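Cys-Gly metallodipeptidase DUG1 (Saccharomyces cerevisiae, PDB 4G1P) hydrolyses the dipeptide Cys-Gly as a zinc- or manganese-dependent M20 metallopeptidase and serves as the catalytic component of the glutathione-degrading complex of yeast. Local coordinates at residues E290-A295 and K299-D304; Y202-K207 and D308-R313; T223-P228 and M245-Q250; G343-R348 and S360-H365. All coordinates share one frame; numbering follows the deposited sequence.

Contact 1: residues E290-A295 and K299-D304; sequences EELNAA and KTSLYD
Asn293, on the helical segment 290-295, and Lys299, in the irregular segment 299-304, bring the two backbones nearest, with Asn293 CA 5.5 Å from Lys299 CA. Two waters bridge the gap: both donate to Asn293 OD1, each at 2.7 Å, and one accepts from Ser301 N, the other from Thr300 N. The amide's other branch, Asn293 ND2, rests against the aliphatic part of Lys299, 3.8 Å from Lys299 CG, the two side chains crossing at about a right angle. Leu292 reaches Ser301 because chi1 of 180° swings its CG away from the backbone N; Leu292 CD2 ends 3.6 Å from Ser301 OG, a hydroxyl that donates to Tyr303 O within its own loop. A leucine in place of Asn293 would remove the shared acceptor and would probably leave both waters less firmly tied to the helix. The loop, whose Thr300 and Leu302 make backbone hydrogen bonds to the second subunit, leads from helix 289-296 to helix 306-314, where Leu292 also packs on Ile309 and Arg313.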
loop_
_atom_site.group_PDB
_atom_site.type_symbol
_atom_site.label_atom_id
_atom_site.label_comp_id
_atom_site.label_asym_id
_atom_site.label_seq_id
_atom_site.Cartn_x
_atom_site.Cartn_y
_atom_site.Cartn_z
ATOM N N GLU A 290 6.482 -21.648 -23.731
ATOM C CA GLU A 290 7.878 -21.299 -23.484
ATOM C C GLU A 290 8.087 -19.817 -23.691
ATOM O O GLU A 290 8.870 -19.188 -22.990
ATOM C CB GLU A 290 8.807 -22.064 -24.420
ATOM C CG GLU A 290 9.020 -23.515 -24.048
ATOM C CD GLU A 290 7.760 -24.355 -24.195
ATOM O OE1 GLU A 290 6.919 -24.050 -25.083
ATOM O OE2 GLU A 290 7.617 -25.320 -23.409
ATOM N N GLU A 291 7.393 -19.263 -24.678
ATOM C CA GLU A 291 7.467 -17.835 -24.925
ATOM C C GLU A 291 6.782 -17.099 -23.782
ATOM O O GLU A 291 7.308 -16.122 -23.267
ATOM C CB GLU A 291 6.834 -17.483 -26.270
ATOM C CG GLU A 291 7.584 -18.068 -27.462
ATOM C CD GLU A 291 6.791 -17.989 -28.757
ATOM O OE1 GLU A 291 6.829 -16.927 -29.422
ATOM O OE2 GLU A 291 6.129 -18.994 -29.105
ATOM N N LEU A 292 5.618 -17.590 -23.374
ATOM C CA LEU A 292 4.916 -17.010 -22.240
ATOM C C LEU A 292 5.799 -17.016 -20.984
ATOM O O LEU A 292 5.905 -16.011 -20.295
ATOM C CB LEU A 292 3.611 -17.753 -21.977
ATOM C CG LEU A 292 2.795 -17.233 -20.796
ATOM C CD1 LEU A 292 2.318 -15.821 -21.102
ATOM C CD2 LEU A 292 1.623 -18.165 -20.503
ATOM N N ASN A 293 6.453 -18.138 -20.711
ATOM C CA ASN A 293 7.419 -18.203 -19.627
ATOM C C ASN A 293 8.588 -17.213 -19.736
ATOM O O ASN A 293 9.158 -16.793 -18.729
ATOM C CB ASN A 293 7.972 -19.619 -19.494
ATOM C CG ASN A 293 6.914 -20.615 -19.104
ATOM O OD1 ASN A 293 5.855 -20.245 -18.590
ATOM N ND2 ASN A 293 7.188 -21.893 -19.346
ATOM N N ALA A 294 8.964 -16.851 -20.951
ATOM C CA ALA A 294 10.119 -15.986 -21.117
ATOM C C ALA A 294 9.721 -14.588 -20.718
ATOM O O ALA A 294 10.496 -13.862 -20.109
ATOM C CB ALA A 294 10.603 -16.012 -22.547
ATOM N N ALA A 295 8.489 -14.229 -21.056
ATOM C CA ALA A 295 7.984 -12.885 -20.817
ATOM C C ALA A 295 7.608 -12.752 -19.350
ATOM O O ALA A 295 7.720 -11.687 -18.750
ATOM C CB ALA A 295 6.790 -12.621 -21.699
ATOM N N LYS A 299 7.826 -20.112 -14.548
ATOM C CA LYS A 299 6.972 -21.185 -15.069
ATOM C C LYS A 299 5.601 -21.188 -14.392
ATOM O O LYS A 299 5.242 -22.168 -13.747
ATOM C CB LYS A 299 7.617 -22.550 -14.807
ATOM C CG LYS A 299 8.381 -23.158 -15.960
ATOM C CD LYS A 299 9.602 -22.361 -16.316
ATOM C CE LYS A 299 10.589 -23.223 -17.086
ATOM N NZ LYS A 299 11.231 -24.233 -16.193
ATOM N N THR A 300 4.828 -20.120 -14.533
ATOM C CA THR A 300 3.592 -20.032 -13.770
ATOM C C THR A 300 2.348 -19.841 -14.624
ATOM O O THR A 300 1.359 -19.257 -14.181
ATOM C CB THR A 300 3.666 -18.923 -12.702
ATOM O OG1 THR A 300 4.055 -17.686 -13.316
ATOM C CG2 THR A 300 4.680 -19.296 -11.632
ATOM N N SER A 301 2.392 -20.349 -15.846
ATOM C CA SER A 301 1.238 -20.292 -16.720
ATOM C C SER A 301 0.096 -21.086 -16.131
ATOM O O SER A 301 0.313 -21.981 -15.338
ATOM C CB SER A 301 1.579 -20.896 -18.073
ATOM O OG SER A 301 0.395 -21.059 -18.835
ATOM N N LEU A 302 -1.119 -20.776 -16.546
ATOM C CA LEU A 302 -2.278 -21.547 -16.136
ATOM C C LEU A 302 -2.685 -22.592 -17.176
ATOM O O LEU A 302 -3.613 -23.350 -16.948
ATOM C CB LEU A 302 -3.457 -20.606 -15.884
ATOM C CG LEU A 302 -3.307 -19.527 -14.805
ATOM C CD1 LEU A 302 -4.509 -18.585 -14.841
ATOM C CD2 LEU A 302 -3.150 -20.152 -13.416
ATOM N N TYR A 303 -2.006 -22.600 -18.326
ATOM C CA TYR A 303 -2.333 -23.480 -19.456
ATOM C C TYR A 303 -1.095 -23.805 -20.274
ATOM O O TYR A 303 -0.231 -22.958 -20.453
ATOM C CB TYR A 303 -3.319 -22.812 -20.408
ATOM C CG TYR A 303 -4.620 -22.427 -19.784
ATOM C CD1 TYR A 303 -5.594 -23.374 -19.516
ATOM C CD2 TYR A 303 -4.889 -21.107 -19.474
ATOM C CE1 TYR A 303 -6.805 -23.012 -18.942
ATOM C CE2 TYR A 303 -6.087 -20.736 -18.898
ATOM C CZ TYR A 303 -7.037 -21.693 -18.631
ATOM O OH TYR A 303 -8.220 -21.311 -18.060
ATOM N N ASP A 304 -1.029 -25.020 -20.807
ATOM C CA ASP A 304 0.097 -25.419 -21.644
ATOM C C ASP A 304 -0.213 -25.394 -23.139
ATOM O O ASP A 304 0.664 -25.141 -23.964
ATOM C CB ASP A 304 0.574 -26.803 -21.240
ATOM C CG ASP A 304 1.146 -26.824 -19.844
ATOM O OD1 ASP A 304 1.646 -25.764 -19.403
ATOM O OD2 ASP A 304 1.097 -27.893 -19.193
HETATM O O HOH W 1 4.332 -21.952 -17.157
HETATM O O HOH W 2 4.863 -18.412 -16.909
#

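Contact 2: residues Y202-K207 and D308-R313; sequences YWLGTK and DILMHR
Leu204, in the loop between strands 195-198 and 210-226, carries its side of this contact alone, facing Leu310 and Arg313 on helix 306-314. Its two methyls divide the work. Leu204 CD2 meets Leu310 CD2 at 3.7 Å, methyl against methyl, with the two leucine side chains crossing at about a right angle. Leu204 CD1 lies as near to that same Leu310 methyl as to the arginine, where it sits over the centre of one face of the guanidinium, 4.0 Å from Arg313 CZ. Leu204 can serve both because its CG stands anti to the backbone N (chi1 173°), which carries the fork toward the helix. The backbones themselves stay well apart, with Leu204 CA 9.3 Å from Leu310 CA. Arg313 bends at chi3 (73°), turning the flat end of the chain under the leucine methyl. Phe287 of the same chain also packs against Arg313, and Ile236 of the second subunit touches it as well. Across the two segments the chemistry is thus van der Waals packing: one methyl pair and one methyl laid on a guanidinium face, a contact without directional bonding between the two segments.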
loop_
_atom_site.group_PDB
_atom_site.type_symbol
_atom_site.label_atom_id
_atom_site.label_comp_id
_atom_site.label_asym_id
_atom_site.label_seq_id
_atom_site.Cartn_x
_atom_site.Cartn_y
_atom_site.Cartn_z
ATOM N N TYR A 202 0.990 -4.504 -28.734
ATOM C CA TYR A 202 2.275 -5.180 -28.942
ATOM C C TYR A 202 2.086 -6.440 -29.741
ATOM O O TYR A 202 0.973 -6.951 -29.833
ATOM C CB TYR A 202 2.895 -5.540 -27.582
ATOM C CG TYR A 202 2.508 -4.531 -26.543
ATOM C CD1 TYR A 202 1.337 -4.684 -25.801
ATOM C CD2 TYR A 202 3.260 -3.378 -26.362
ATOM C CE1 TYR A 202 0.949 -3.724 -24.880
ATOM C CE2 TYR A 202 2.883 -2.422 -25.444
ATOM C CZ TYR A 202 1.730 -2.593 -24.704
ATOM O OH TYR A 202 1.350 -1.630 -23.790
ATOM N N TRP A 203 3.182 -6.948 -30.299
ATOM C CA TRP A 203 3.192 -8.270 -30.905
ATOM C C TRP A 203 2.821 -9.241 -29.825
ATOM O O TRP A 203 3.033 -8.977 -28.644
ATOM C CB TRP A 203 4.588 -8.649 -31.386
ATOM C CG TRP A 203 5.104 -7.847 -32.510
ATOM C CD1 TRP A 203 4.456 -6.849 -33.172
ATOM C CD2 TRP A 203 6.391 -7.972 -33.125
ATOM N NE1 TRP A 203 5.263 -6.336 -34.160
ATOM C CE2 TRP A 203 6.458 -7.009 -34.151
ATOM C CE3 TRP A 203 7.494 -8.798 -32.903
ATOM C CZ2 TRP A 203 7.580 -6.858 -34.961
ATOM C CZ3 TRP A 203 8.608 -8.645 -33.704
ATOM C CH2 TRP A 203 8.640 -7.683 -34.723
ATOM N N LEU A 204 2.289 -10.378 -30.229
ATOM C CA LEU A 204 1.975 -11.443 -29.292
ATOM C C LEU A 204 3.223 -11.922 -28.544
ATOM O O LEU A 204 3.208 -12.136 -27.330
ATOM C CB LEU A 204 1.362 -12.604 -30.069
ATOM C CG LEU A 204 1.113 -13.877 -29.282
ATOM C CD1 LEU A 204 0.082 -13.576 -28.228
ATOM C CD2 LEU A 204 0.641 -14.958 -30.243
ATOM N N GLY A 205 4.302 -12.100 -29.290
ATOM C CA GLY A 205 5.519 -12.666 -28.753
ATOM C C GLY A 205 6.629 -11.717 -29.106
ATOM O O GLY A 205 6.398 -10.509 -29.193
ATOM N N THR A 206 7.824 -12.247 -29.337
ATOM C CA THR A 206 8.965 -11.384 -29.582
ATOM C C THR A 206 9.607 -11.538 -30.959
ATOM O O THR A 206 10.557 -10.833 -31.273
ATOM C CB THR A 206 10.047 -11.615 -28.535
ATOM O OG1 THR A 206 10.595 -12.925 -28.708
ATOM C CG2 THR A 206 9.472 -11.471 -27.125
ATOM N N LYS A 207 9.088 -12.440 -31.783
ATOM C CA LYS A 207 9.785 -12.833 -33.010
ATOM C C LYS A 207 9.037 -12.489 -34.295
ATOM O O LYS A 207 9.646 -12.374 -35.348
ATOM C CB LYS A 207 10.049 -14.334 -32.999
ATOM C CG LYS A 207 10.430 -14.902 -31.634
ATOM C CD LYS A 207 9.857 -16.308 -31.452
ATOM C CE LYS A 207 10.384 -16.951 -30.184
ATOM N NZ LYS A 207 11.871 -16.879 -30.142
ATOM N N ASP A 308 -5.180 -22.814 -25.801
ATOM C CA ASP A 308 -5.718 -22.414 -24.508
ATOM C C ASP A 308 -5.148 -21.094 -24.028
ATOM O O ASP A 308 -5.897 -20.205 -23.611
ATOM C CB ASP A 308 -5.478 -23.502 -23.472
ATOM C CG ASP A 308 -6.444 -24.657 -23.619
ATOM O OD1 ASP A 308 -7.630 -24.391 -23.940
ATOM O OD2 ASP A 308 -6.007 -25.818 -23.419
ATOM N N ILE A 309 -3.824 -20.974 -24.080
ATOM C CA ILE A 309 -3.170 -19.729 -23.726
ATOM C C ILE A 309 -3.767 -18.599 -24.553
ATOM O O ILE A 309 -4.117 -17.544 -24.025
ATOM C CB ILE A 309 -1.670 -19.782 -23.991
ATOM C CG1 ILE A 309 -1.019 -20.891 -23.168
ATOM C CG2 ILE A 309 -1.041 -18.454 -23.650
ATOM C CD1 ILE A 309 0.377 -21.265 -23.633
ATOM N N LEU A 310 -3.918 -18.832 -25.853
ATOM C CA LEU A 310 -4.392 -17.770 -26.719
ATOM C C LEU A 310 -5.839 -17.412 -26.401
ATOM O O LEU A 310 -6.180 -16.233 -26.273
ATOM C CB LEU A 310 -4.186 -18.115 -28.197
ATOM C CG LEU A 310 -2.736 -18.348 -28.649
ATOM C CD1 LEU A 310 -2.685 -18.892 -30.064
ATOM C CD2 LEU A 310 -1.878 -17.092 -28.534
ATOM N N MET A 311 -6.680 -18.424 -26.234
ATOM C CA MET A 311 -8.097 -18.163 -26.012
ATOM C C MET A 311 -8.395 -17.554 -24.650
ATOM O O MET A 311 -9.343 -16.775 -24.500
ATOM C CB MET A 311 -8.932 -19.418 -26.251
ATOM C CG MET A 311 -9.070 -19.756 -27.729
ATOM S SD MET A 311 -10.340 -20.988 -28.004
ATOM C CE MET A 311 -9.811 -22.250 -26.847
ATOM N N HIS A 312 -7.572 -17.892 -23.666
ATOM C CA HIS A 312 -7.733 -17.299 -22.355
ATOM C C HIS A 312 -7.117 -15.900 -22.235
ATOM O O HIS A 312 -7.508 -15.138 -21.352
ATOM C CB HIS A 312 -7.274 -18.257 -21.251
ATOM C CG HIS A 312 -8.294 -19.305 -20.932
ATOM N ND1 HIS A 312 -8.181 -20.612 -21.355
ATOM C CD2 HIS A 312 -9.476 -19.222 -20.279
ATOM C CE1 HIS A 312 -9.240 -21.293 -20.958
ATOM N NE2 HIS A 312 -10.041 -20.473 -20.304
ATOM N N ARG A 313 -6.183 -15.553 -23.125
ATOM C CA ARG A 313 -5.766 -14.153 -23.259
ATOM C C ARG A 313 -6.754 -13.332 -24.072
ATOM O O ARG A 313 -6.899 -12.145 -23.834
ATOM C CB ARG A 313 -4.429 -14.014 -23.971
ATOM C CG ARG A 313 -3.289 -14.736 -23.346
ATOM C CD ARG A 313 -2.124 -14.748 -24.314
ATOM N NE ARG A 313 -1.511 -13.432 -24.412
ATOM C CZ ARG A 313 -0.217 -13.216 -24.240
ATOM N NH1 ARG A 313 0.582 -14.236 -23.984
ATOM N NH2 ARG A 313 0.277 -11.989 -24.338
#

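Contact 3: residues T223-P228 and M245-Q250; sequences TIIEGP and MIDLMQ
Ile225 and Leu248 make the main apolar contact between strand 223-226 and helix 245-250, whose short axes approach to 8.6 Å and run nearly antiparallel, at 152°. Ile225 CD1 reaches the helix backbone itself, 3.6 Å from Leu248 N, and meets the Leu248 methyl CD1 at 3.8 Å. The CG1 branch that bears this methyl is anti to the carbonyl carbon (chi1 -62°), and with chi2 extended the methyl ends against the helix backbone. Ile225 CD1 also touches Asp247 CB at 3.9 Å, so the isoleucine spans two successive helix residues. Leu248 CD1 continues along the strand to Thr223, 4.1 Å from Thr223 CG2, the two side chains lying alongside each other and pointing opposite ways.

The polar groups look elsewhere. Thr223 OG1 is hydrogen-bonded to Thr381 OG1 on strand 378-391, while the Asp247 carboxylate is held by Ser375 and Asn377 of its own chain and by Ser258 of the second subunit. Met249 packs on its own counterpart, Met249 of the second subunit. A helix laid on a sheet and paired with its copy across the dimer is consistent with the dimerisation, or lid, domain of M20 peptidases.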
loop_
_atom_site.group_PDB
_atom_site.type_symbol
_atom_site.label_atom_id
_atom_site.label_comp_id
_atom_site.label_asym_id
_atom_site.label_seq_id
_atom_site.Cartn_x
_atom_site.Cartn_y
_atom_site.Cartn_z
ATOM N N THR A 223 -13.941 -2.553 -3.959
ATOM C CA THR A 223 -14.855 -2.928 -2.886
ATOM C C THR A 223 -14.458 -2.183 -1.617
ATOM O O THR A 223 -13.327 -2.316 -1.150
ATOM C CB THR A 223 -14.862 -4.453 -2.634
ATOM O OG1 THR A 223 -15.537 -5.104 -3.711
ATOM C CG2 THR A 223 -15.592 -4.787 -1.347
ATOM N N ILE A 224 -15.385 -1.390 -1.080
ATOM C CA ILE A 224 -15.096 -0.547 0.079
ATOM C C ILE A 224 -15.729 -1.078 1.363
ATOM O O ILE A 224 -16.940 -1.241 1.439
ATOM C CB ILE A 224 -15.564 0.890 -0.143
ATOM C CG1 ILE A 224 -15.263 1.327 -1.581
ATOM C CG2 ILE A 224 -14.900 1.810 0.855
ATOM C CD1 ILE A 224 -15.777 2.722 -1.928
ATOM N N ILE A 225 -14.896 -1.358 2.360
ATOM C CA ILE A 225 -15.371 -1.825 3.657
ATOM C C ILE A 225 -14.881 -0.896 4.759
ATOM O O ILE A 225 -13.675 -0.646 4.890
ATOM C CB ILE A 225 -14.911 -3.247 3.949
ATOM C CG1 ILE A 225 -15.472 -4.207 2.907
ATOM C CG2 ILE A 225 -15.373 -3.684 5.324
ATOM C CD1 ILE A 225 -14.993 -5.634 3.076
ATOM N N GLU A 226 -15.833 -0.384 5.541
ATOM C CA GLU A 226 -15.568 0.589 6.591
ATOM C C GLU A 226 -16.130 0.105 7.922
ATOM O O GLU A 226 -17.190 -0.527 7.959
ATOM C CB GLU A 226 -16.190 1.934 6.229
ATOM C CG GLU A 226 -16.056 2.970 7.318
ATOM C CD GLU A 226 -16.452 4.362 6.860
ATOM O OE1 GLU A 226 -17.457 4.466 6.120
ATOM O OE2 GLU A 226 -15.757 5.342 7.235
ATOM N N GLY A 227 -15.412 0.394 9.009
ATOM C CA GLY A 227 -15.818 -0.002 10.357
ATOM C C GLY A 227 -15.712 1.122 11.380
ATOM O O GLY A 227 -16.617 1.946 11.491
ATOM N N PRO A 228 -14.601 1.169 12.127
ATOM C CA PRO A 228 -14.339 2.249 13.086
ATOM C C PRO A 228 -14.127 3.566 12.357
ATOM O O PRO A 228 -13.967 3.576 11.125
ATOM C CB PRO A 228 -13.017 1.829 13.720
ATOM C CG PRO A 228 -12.333 1.052 12.644
ATOM C CD PRO A 228 -13.442 0.273 11.989
ATOM N N MET A 245 -10.377 -5.302 7.181
ATOM C CA MET A 245 -9.420 -6.144 6.472
ATOM C C MET A 245 -9.789 -7.631 6.462
ATOM O O MET A 245 -9.523 -8.333 5.484
ATOM C CB MET A 245 -7.995 -5.950 7.000
ATOM C CG MET A 245 -7.246 -4.801 6.335
ATOM S SD MET A 245 -7.118 -4.902 4.521
ATOM C CE MET A 245 -5.924 -6.223 4.332
ATOM N N ILE A 246 -10.399 -8.109 7.541
ATOM C CA ILE A 246 -10.736 -9.520 7.639
ATOM C C ILE A 246 -11.916 -9.850 6.715
ATOM O O ILE A 246 -11.877 -10.819 5.949
ATOM C CB ILE A 246 -11.002 -9.920 9.092
ATOM C CG1 ILE A 246 -9.699 -9.847 9.888
ATOM C CG2 ILE A 246 -11.573 -11.315 9.169
ATOM C CD1 ILE A 246 -9.864 -10.040 11.394
ATOM N N ASP A 247 -12.953 -9.025 6.768
ATOM C CA ASP A 247 -14.062 -9.178 5.836
ATOM C C ASP A 247 -13.550 -9.133 4.398
ATOM O O ASP A 247 -13.911 -9.979 3.568
ATOM C CB ASP A 247 -15.107 -8.088 6.062
ATOM C CG ASP A 247 -15.638 -8.082 7.488
ATOM O OD1 ASP A 247 -15.472 -9.113 8.168
ATOM O OD2 ASP A 247 -16.213 -7.056 7.922
ATOM N N LEU A 248 -12.680 -8.164 4.128
ATOM C CA LEU A 248 -12.191 -7.906 2.779
ATOM C C LEU A 248 -11.435 -9.078 2.165
ATOM O O LEU A 248 -11.562 -9.329 0.972
ATOM C CB LEU A 248 -11.324 -6.647 2.741
ATOM C CG LEU A 248 -10.913 -6.254 1.319
ATOM C CD1 LEU A 248 -12.131 -5.745 0.563
ATOM C CD2 LEU A 248 -9.747 -5.250 1.274
ATOM N N MET A 249 -10.651 -9.794 2.963
ATOM C CA MET A 249 -9.972 -10.973 2.445
ATOM C C MET A 249 -10.987 -12.018 2.011
ATOM O O MET A 249 -10.783 -12.751 1.042
ATOM C CB MET A 249 -9.017 -11.559 3.477
ATOM C CG MET A 249 -7.952 -10.572 3.938
ATOM S SD MET A 249 -6.880 -9.950 2.619
ATOM C CE MET A 249 -7.691 -8.435 2.081
ATOM N N GLN A 250 -12.099 -12.075 2.723
ATOM C CA GLN A 250 -13.129 -13.025 2.379
ATOM C C GLN A 250 -13.896 -12.612 1.120
ATOM O O GLN A 250 -14.112 -13.425 0.230
ATOM C CB GLN A 250 -14.034 -13.281 3.586
ATOM C CG GLN A 250 -13.434 -14.342 4.496
ATOM C CD GLN A 250 -13.813 -14.194 5.954
ATOM O OE1 GLN A 250 -14.687 -13.403 6.313
ATOM N NE2 GLN A 250 -13.147 -14.965 6.813
#

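Contact 4: residues G343-R348 and S360-H365; sequences GKFSIR and SLVQKH. With CYS (cysteine), chain E.
Ile347 and Val362 mark the closest backbone approach, Ile347 CA lying 9.7 Å from Val362 CA, so strand 343-348 and helix 360-365 meet through side chains. Val362 divides its methyls between two strand residues. Val362 CG2 lies 3.7 Å from Ile347 CD1, while Val362 CG1 comes in the plane of the Phe345 ring to its edge, 3.9 Å from Phe345 CZ. A chi1 of 68°, with CG between the backbone N and the carbonyl carbon, puts this far edge of the Phe345 ring against the valine. Arg348 points to the bound cysteine instead: Arg348 NH1 donates a nearly straight bond (168°) to the cysteine O at 2.9 Å, and NH2 is hydrogen-bonded to Ser234 of the second subunit. A methionine in place of Arg348 would probably leave the cysteine O without this donor and Ser234 of the second subunit without this arginine partner. In the sheet, strand 340-349 runs between strands 210-226 and 318-325, with helix 355-371 packed on the Phe345 and Ile347 face.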
loop_
_atom_site.group_PDB
_atom_site.type_symbol
_atom_site.label_atom_id
_atom_site.label_comp_id
_atom_site.label_asym_id
_atom_site.label_seq_id
_atom_site.Cartn_x
_atom_site.Cartn_y
_atom_site.Cartn_z
ATOM N N GLY A 343 -10.585 -2.638 -1.752
ATOM C CA GLY A 343 -10.013 -3.737 -2.511
ATOM C C GLY A 343 -10.103 -3.464 -4.007
ATOM O O GLY A 343 -11.179 -3.145 -4.517
ATOM N N LYS A 344 -8.974 -3.583 -4.700
ATOM C CA LYS A 344 -8.916 -3.271 -6.127
ATOM C C LYS A 344 -8.917 -4.537 -6.991
ATOM O O LYS A 344 -8.102 -5.442 -6.800
ATOM C CB LYS A 344 -7.678 -2.420 -6.428
ATOM C CG LYS A 344 -7.555 -1.164 -5.557
ATOM C CD LYS A 344 -8.685 -0.195 -5.836
ATOM C CE LYS A 344 -8.625 1.029 -4.953
ATOM N NZ LYS A 344 -7.363 1.761 -5.111
ATOM N N PHE A 345 -9.848 -4.607 -7.933
ATOM C CA PHE A 345 -9.902 -5.731 -8.876
ATOM C C PHE A 345 -10.594 -5.352 -10.197
ATOM O O PHE A 345 -11.529 -4.543 -10.237
ATOM C CB PHE A 345 -10.584 -6.954 -8.243
ATOM C CG PHE A 345 -12.051 -6.763 -7.987
ATOM C CD1 PHE A 345 -12.490 -6.073 -6.874
ATOM C CD2 PHE A 345 -12.991 -7.272 -8.859
ATOM C CE1 PHE A 345 -13.839 -5.899 -6.635
ATOM C CE2 PHE A 345 -14.344 -7.094 -8.629
ATOM C CZ PHE A 345 -14.767 -6.411 -7.513
ATOM N N SER A 346 -10.131 -5.938 -11.285
ATOM C CA SER A 346 -10.746 -5.657 -12.579
ATOM C C SER A 346 -11.106 -6.922 -13.360
ATOM O O SER A 346 -10.535 -8.007 -13.147
ATOM C CB SER A 346 -9.852 -4.747 -13.410
ATOM O OG SER A 346 -8.567 -5.311 -13.531
ATOM N N ILE A 347 -12.077 -6.771 -14.253
ATOM C CA ILE A 347 -12.475 -7.854 -15.130
ATOM C C ILE A 347 -12.233 -7.470 -16.587
ATOM O O ILE A 347 -12.641 -6.394 -17.044
ATOM C CB ILE A 347 -13.946 -8.233 -14.923
ATOM C CG1 ILE A 347 -14.191 -8.637 -13.454
ATOM C CG2 ILE A 347 -14.327 -9.354 -15.865
ATOM C CD1 ILE A 347 -15.655 -8.917 -13.096
ATOM N N ARG A 348 -11.535 -8.339 -17.305
ATOM C CA ARG A 348 -11.363 -8.164 -18.740
ATOM C C ARG A 348 -12.587 -8.708 -19.453
ATOM O O ARG A 348 -12.899 -9.888 -19.351
ATOM C CB ARG A 348 -10.098 -8.872 -19.217
ATOM C CG ARG A 348 -8.803 -8.279 -18.646
ATOM C CD ARG A 348 -8.493 -6.902 -19.209
ATOM N NE ARG A 348 -7.405 -6.272 -18.473
ATOM C CZ ARG A 348 -6.822 -5.117 -18.800
ATOM N NH1 ARG A 348 -7.185 -4.448 -19.895
ATOM N NH2 ARG A 348 -5.846 -4.643 -18.030
ATOM N N SER A 360 -23.752 -5.156 -12.206
ATOM C CA SER A 360 -24.789 -5.629 -11.314
ATOM C C SER A 360 -24.394 -6.970 -10.745
ATOM O O SER A 360 -24.520 -7.202 -9.540
ATOM C CB SER A 360 -26.119 -5.752 -12.040
ATOM O OG SER A 360 -26.632 -4.470 -12.340
ATOM N N LEU A 361 -23.904 -7.855 -11.604
ATOM C CA LEU A 361 -23.559 -9.193 -11.149
ATOM C C LEU A 361 -22.468 -9.111 -10.099
ATOM O O LEU A 361 -22.480 -9.858 -9.127
ATOM C CB LEU A 361 -23.103 -10.059 -12.311
ATOM C CG LEU A 361 -24.201 -10.428 -13.303
ATOM C CD1 LEU A 361 -23.584 -11.010 -14.588
ATOM C CD2 LEU A 361 -25.211 -11.397 -12.669
ATOM N N VAL A 362 -21.535 -8.185 -10.310
ATOM C CA VAL A 362 -20.384 -8.022 -9.441
ATOM C C VAL A 362 -20.828 -7.495 -8.078
ATOM O O VAL A 362 -20.402 -7.999 -7.044
ATOM C CB VAL A 362 -19.340 -7.096 -10.079
ATOM C CG1 VAL A 362 -18.354 -6.598 -9.038
ATOM C CG2 VAL A 362 -18.606 -7.823 -11.197
ATOM N N GLN A 363 -21.702 -6.498 -8.090
ATOM C CA GLN A 363 -22.282 -5.960 -6.874
ATOM C C GLN A 363 -23.118 -6.993 -6.124
ATOM O O GLN A 363 -23.006 -7.149 -4.899
ATOM C CB GLN A 363 -23.146 -4.755 -7.213
ATOM C CG GLN A 363 -22.352 -3.510 -7.503
ATOM C CD GLN A 363 -23.193 -2.431 -8.131
ATOM O OE1 GLN A 363 -24.299 -2.694 -8.597
ATOM N NE2 GLN A 363 -22.681 -1.205 -8.145
ATOM N N LYS A 364 -23.970 -7.685 -6.864
ATOM C CA LYS A 364 -24.795 -8.728 -6.275
ATOM C C LYS A 364 -23.925 -9.751 -5.552
ATOM O O LYS A 364 -24.215 -10.131 -4.423
ATOM C CB LYS A 364 -25.676 -9.385 -7.346
ATOM C CG LYS A 364 -26.471 -10.605 -6.889
ATOM C CD LYS A 364 -27.525 -10.999 -7.935
ATOM C CE LYS A 364 -27.877 -12.490 -7.875
ATOM N NZ LYS A 364 -29.163 -12.796 -7.171
ATOM N N HIS A 365 -22.839 -10.163 -6.193
ATOM C CA HIS A 365 -21.952 -11.173 -5.633
ATOM C C HIS A 365 -21.257 -10.659 -4.375
ATOM O O HIS A 365 -21.194 -11.350 -3.352
ATOM C CB HIS A 365 -20.914 -11.582 -6.671
ATOM C CG HIS A 365 -19.824 -12.449 -6.132
ATOM N ND1 HIS A 365 -19.795 -13.812 -6.323
ATOM C CD2 HIS A 365 -18.713 -12.146 -5.419
ATOM C CE1 HIS A 365 -18.717 -14.313 -5.748
ATOM N NE2 HIS A 365 -18.042 -13.323 -5.190
HETATM N N CYS E . -4.242 0.254 -19.389
HETATM C CA CYS E . -5.368 -0.326 -18.686
HETATM C C CYS E . -5.526 -1.786 -19.118
HETATM O O CYS E . -5.635 -2.086 -20.307
HETATM C CB CYS E . -6.640 0.488 -18.932
HETATM S SG CYS E . -8.065 -0.104 -18.071
#

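Overall arrangement
Along the chain, contact 2 opens first, at 202-207, and closes last among the first three, at 308-313; contacts 3 and 1 fall in between, in that order, and contact 4 follows. Two neighbourhoods result. Contacts 1 and 2, with centres 10 Å apart, lie on the consecutive helices 289-296 and 306-314, one each, and touch directly. Contacts 3 and 4, with centres 15 Å apart, lie on the neighbouring strands 210-226 and 340-349 of one sheet, each under its own helix. The most distant pair, contacts 2 and 3, has centres 36 Å apart. All four touch the second subunit, and contact 4 carries Arg348 to bound cysteine, linking the sheet with the substrate pocket.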